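Local coordinates for phosphoenolpyruvate-protein phosphotransferase (Acinetobacter sp., PDB 3CI6) that probably catalyses, as a whole enzyme, phosphoryl transfer from phosphoenolpyruvate to a protein histidine in sugar transport, this piece being its N-terminal GAF domain, at residues B[91-96]-B[116-121]; B[110-115]-B[135-140]. One frame throughout, in Å; residues are numbered along the deposited sequence.

Contact 1. Residues B[91-96]-B[116-121]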
# COMPACT_ATOMS: atom_id res chain seq x y z
N ILE B 91 -7.00 -10.27 10.10
CA ILE B 91 -5.76 -10.70 10.71
C ILE B 91 -6.05 -11.82 11.72
O ILE B 91 -7.06 -11.74 12.45
CB ILE B 91 -5.02 -9.57 11.45
CG1 ILE B 91 -4.52 -8.55 10.45
CG2 ILE B 91 -3.87 -10.17 12.27
CD1 ILE B 91 -3.57 -7.55 11.07
N VAL B 92 -5.21 -12.85 11.68
CA VAL B 92 -5.19 -13.91 12.68
C VAL B 92 -3.78 -13.90 13.29
O VAL B 92 -2.82 -14.33 12.68
CB VAL B 92 -5.51 -15.27 12.10
CG1 VAL B 92 -5.38 -16.33 13.16
CG2 VAL B 92 -6.90 -15.29 11.51
N ASN B 93 -3.69 -13.37 14.51
CA ASN B 93 -2.42 -13.17 15.20
C ASN B 93 -2.44 -14.07 16.42
O ASN B 93 -3.07 -13.74 17.43
CB ASN B 93 -2.24 -11.71 15.56
CG ASN B 93 -0.93 -11.43 16.27
OD1 ASN B 93 -0.13 -12.36 16.48
ND2 ASN B 93 -0.71 -10.15 16.64
N LEU B 94 -1.82 -15.24 16.28
CA LEU B 94 -1.79 -16.27 17.30
C LEU B 94 -0.42 -16.33 17.94
O LEU B 94 0.56 -16.75 17.32
CB LEU B 94 -2.10 -17.64 16.71
CG LEU B 94 -3.54 -17.90 16.37
CD1 LEU B 94 -3.60 -19.30 15.72
CD2 LEU B 94 -4.41 -17.81 17.61
N GLU B 95 -0.37 -15.94 19.19
CA GLU B 95 0.84 -15.99 19.94
C GLU B 95 1.30 -17.42 20.07
O GLU B 95 2.47 -17.72 19.91
CB GLU B 95 0.64 -15.40 21.34
CG GLU B 95 1.85 -15.45 22.25
CD GLU B 95 1.62 -14.90 23.63
OE1 GLU B 95 0.47 -14.47 23.94
OE2 GLU B 95 2.59 -14.91 24.41
N ASN B 96 0.36 -18.30 20.40
CA ASN B 96 0.68 -19.70 20.58
C ASN B 96 -0.23 -20.52 19.68
O ASN B 96 -1.37 -20.85 20.05
CB ASN B 96 0.51 -20.07 22.04
CG ASN B 96 1.01 -21.47 22.34
OD1 ASN B 96 1.33 -22.22 21.41
ND2 ASN B 96 1.09 -21.83 23.59
N SER B 116 4.16 -19.92 16.47
CA SER B 116 3.49 -18.62 16.33
C SER B 116 3.07 -18.44 14.87
O SER B 116 3.76 -18.87 13.96
CB SER B 116 4.42 -17.49 16.76
OG SER B 116 5.29 -17.14 15.71
N PHE B 117 1.91 -17.82 14.68
CA PHE B 117 1.35 -17.60 13.35
C PHE B 117 0.73 -16.21 13.34
O PHE B 117 -0.11 -15.90 14.16
CB PHE B 117 0.24 -18.62 13.08
CG PHE B 117 -0.47 -18.42 11.76
CD1 PHE B 117 -1.58 -17.61 11.69
CD2 PHE B 117 -0.04 -19.04 10.60
CE1 PHE B 117 -2.25 -17.44 10.52
CE2 PHE B 117 -0.71 -18.87 9.39
CZ PHE B 117 -1.80 -18.04 9.35
N LEU B 118 1.12 -15.43 12.36
CA LEU B 118 0.54 -14.12 12.12
C LEU B 118 0.18 -14.02 10.65
O LEU B 118 1.05 -13.95 9.79
CB LEU B 118 1.53 -13.02 12.53
CG LEU B 118 1.23 -11.59 12.13
CD1 LEU B 118 -0.16 -11.13 12.50
CD2 LEU B 118 2.29 -10.64 12.78
N GLY B 119 -1.11 -14.12 10.37
CA GLY B 119 -1.61 -14.12 8.96
C GLY B 119 -2.38 -12.84 8.71
O GLY B 119 -3.21 -12.44 9.56
N VAL B 120 -2.12 -12.22 7.56
CA VAL B 120 -2.66 -10.92 7.23
C VAL B 120 -3.27 -11.02 5.82
O VAL B 120 -2.60 -11.48 4.89
CB VAL B 120 -1.58 -9.83 7.27
CG1 VAL B 120 -2.21 -8.50 6.98
CG2 VAL B 120 -0.88 -9.83 8.61
N PRO B 121 -4.53 -10.64 5.68
CA PRO B 121 -5.12 -10.76 4.33
C PRO B 121 -4.65 -9.65 3.42
O PRO B 121 -4.48 -8.50 3.85
CB PRO B 121 -6.58 -10.60 4.60
CG PRO B 121 -6.64 -9.76 5.81
CD PRO B 121 -5.48 -10.11 6.66

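Contact 2. Residues B[110-115]-B[135-140]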
# COMPACT_ATOMS: atom_id res chain seq x y z
N GLY B 110 7.97 -28.91 5.37
CA GLY B 110 9.03 -29.76 5.91
C GLY B 110 8.83 -30.21 7.35
O GLY B 110 7.70 -30.29 7.84
N GLU B 111 9.94 -30.49 8.02
CA GLU B 111 9.96 -31.03 9.39
C GLU B 111 9.55 -30.00 10.44
O GLU B 111 8.87 -30.33 11.42
CB GLU B 111 11.36 -31.53 9.77
CG GLU B 111 12.09 -32.36 8.72
CD GLU B 111 11.41 -33.68 8.40
OE1 GLU B 111 10.42 -34.03 9.07
OE2 GLU B 111 11.89 -34.35 7.47
N GLU B 112 9.96 -28.75 10.22
CA GLU B 112 9.91 -27.67 11.23
C GLU B 112 8.51 -27.41 11.79
O GLU B 112 7.52 -27.54 11.06
CB GLU B 112 10.45 -26.36 10.63
CG GLU B 112 11.84 -26.46 9.97
CD GLU B 112 12.97 -25.88 10.81
OE1 GLU B 112 12.89 -25.92 12.06
OE2 GLU B 112 13.94 -25.39 10.22
N ILE B 113 8.43 -27.06 13.07
CA ILE B 113 7.17 -26.68 13.72
C ILE B 113 7.25 -25.19 14.12
O ILE B 113 8.25 -24.72 14.70
CB ILE B 113 6.86 -27.58 14.96
CG1 ILE B 113 5.36 -27.67 15.24
CG2 ILE B 113 7.58 -27.09 16.22
CD1 ILE B 113 4.95 -29.02 15.83
N TYR B 114 6.21 -24.46 13.77
CA TYR B 114 6.14 -23.05 14.08
C TYR B 114 4.99 -22.79 15.02
O TYR B 114 3.83 -22.90 14.63
CB TYR B 114 5.98 -22.22 12.79
CG TYR B 114 7.12 -22.43 11.82
CD1 TYR B 114 8.35 -21.89 12.06
CD2 TYR B 114 6.93 -23.14 10.64
CE1 TYR B 114 9.41 -22.10 11.20
CE2 TYR B 114 7.99 -23.34 9.74
CZ TYR B 114 9.22 -22.82 10.04
OH TYR B 114 10.30 -23.01 9.19
N ASN B 115 5.30 -22.39 16.24
CA ASN B 115 4.30 -22.21 17.27
C ASN B 115 3.76 -20.81 17.38
O ASN B 115 2.99 -20.52 18.28
CB ASN B 115 4.85 -22.66 18.62
CG ASN B 115 5.02 -24.17 18.68
OD1 ASN B 115 4.15 -24.91 18.23
ND2 ASN B 115 6.18 -24.60 19.11
N GLN B 135 5.76 -16.55 10.57
CA GLN B 135 5.81 -17.68 11.51
C GLN B 135 7.12 -17.67 12.27
O GLN B 135 8.15 -17.24 11.75
CB GLN B 135 5.70 -19.02 10.79
CG GLN B 135 4.31 -19.25 10.23
CD GLN B 135 4.27 -20.51 9.39
OE1 GLN B 135 4.91 -20.60 8.32
NE2 GLN B 135 3.57 -21.53 9.90
N ASN B 136 7.09 -18.18 13.49
CA ASN B 136 8.27 -18.34 14.30
C ASN B 136 8.21 -19.68 15.01
O ASN B 136 7.12 -20.20 15.29
CB ASN B 136 8.39 -17.21 15.29
CG ASN B 136 8.59 -15.93 14.61
OD1 ASN B 136 9.73 -15.57 14.31
ND2 ASN B 136 7.49 -15.23 14.31
N LYS B 137 9.38 -20.21 15.29
CA LYS B 137 9.45 -21.51 15.95
C LYS B 137 8.77 -21.52 17.32
O LYS B 137 7.93 -22.38 17.61
CB LYS B 137 10.92 -21.94 16.02
CG LYS B 137 11.46 -22.34 14.68
CD LYS B 137 12.98 -22.41 14.72
CE LYS B 137 13.54 -22.70 13.36
NZ LYS B 137 15.00 -23.01 13.50
N GLN B 138 9.08 -20.54 18.12
CA GLN B 138 8.51 -20.42 19.45
C GLN B 138 7.27 -19.55 19.43
O GLN B 138 7.13 -18.72 18.54
CB GLN B 138 9.54 -19.76 20.35
CG GLN B 138 10.78 -20.63 20.53
CD GLN B 138 12.04 -19.84 20.78
OE1 GLN B 138 12.11 -18.63 20.51
NE2 GLN B 138 13.07 -20.52 21.29
N PRO B 139 6.42 -19.68 20.45
CA PRO B 139 5.32 -18.73 20.60
C PRO B 139 5.90 -17.30 20.71
O PRO B 139 6.93 -17.10 21.35
CB PRO B 139 4.64 -19.17 21.90
CG PRO B 139 5.05 -20.56 22.11
CD PRO B 139 6.45 -20.64 21.58
N GLN B 140 5.24 -16.33 20.09
CA GLN B 140 5.68 -14.92 20.06
C GLN B 140 4.45 -14.02 20.11
O GLN B 140 3.51 -14.23 19.34
CB GLN B 140 6.44 -14.57 18.77
CG GLN B 140 7.65 -15.39 18.45
CD GLN B 140 8.82 -14.98 19.27
OE1 GLN B 140 9.64 -14.18 18.83
NE2 GLN B 140 8.88 -15.46 20.50
O HOH W 1 2.60 -21.28 12.43

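Contact 1. Residues B[91-96]-B[116-121]
With CG set opposite the backbone N (chi1 169°), Leu118 swings its CD1 branch over to the edge strand, where it lies 3.7 Å from CB of Asn93 and also meets CG2 of Ile91. Phe117 has a similar first torsion (chi1 176°), but on the other face of the sheet, and this lays its ring alongside Val92, CE1 standing 4.2 Å from CB of the valine. Gly119 has no side chain, and CE1 of Phe117 comes within 3.7 Å of its CA. Beta-branched Ile91 and Val120 suit extended backbone and run side by side. Between these two layers of side chains, two antiparallel hydrogen-bonded pairs join the strands. Val92 N gives to Gly119 O and Gly119 N returns a bond to Val92 O, both 2.9 Å; Leu94 N reaches Phe117 O at 2.8 Å, nearly in line with the carbonyl, while Phe117 N reaches Leu94 O at a longer 3.2 Å. ND2 of Asn93 hydrogen-bonds to Glu147 OE2 and Phe142 O. Ile91, Leu118 and Val120 pack against helix 144-167, Val92 and Phe117 against helix 80-88, so strand 92-94 edges the GAF sheet between helices on its two faces, with strand 127-136 beyond strand 116-124.

Contact 2. Residues B[110-115]-B[135-140]
Asn115 N donates to Lys137 O at 3.0 Å; the donor stands well above the carbonyl plane, 54° out of it. The short side chain of Asn115 keeps its ND2 near the same carbonyl, 3.2 Å from Lys137 O. A water also links the segments: it donates to Tyr114 O at 3.0 Å and accepts from Gln135 NE2 at 2.7 Å, a span that the long, flexible glutamine can reach. Gln135 crosses the Tyr114 side chain at about a right angle, its CB 3.8 Å from CG of the tyrosine, while Asn136 C and Lys137 N lie at the edge of the ring. CG of Lys137 packs against CE1 of Tyr114, and the extended chain carries NZ to a long salt bridge with OE1 of Glu112 (3.9 Å), at a solvent-exposed position. Pro139 CD packs on CB of Asn115. Asp43 takes the Lys137 amide and gives its own N to Asn136 OD1, and Ser116 OG bonds Asn136 ND2. The contact thus pins the loop leading into strand 116-124 over the end of strand 127-136, with Tyr114 and Gln135 touching Val44 of strand 44-51.

From the N terminus, the chain passes along helix 80-88 into 91-96, then through the long loop that includes 110-115 and on into 116-121. Contact 1 closes that loop by pairing its two ends. Strand 116-124 turns back as strand 127-136, and contact 2 closes the open end of this hairpin, joining the residues just before it to the end of strand 127-136 and what follows. The two closures cross, because 110-115 lies within the first loop and 135-140 beyond it. They touch where Glu95 O approaches Gln140 N, and Ser116 N approaches Asn136 O, both probable hydrogen bonds. Together they tie the edge strand, the hairpin and the intervening loop at one border of the GAF sheet.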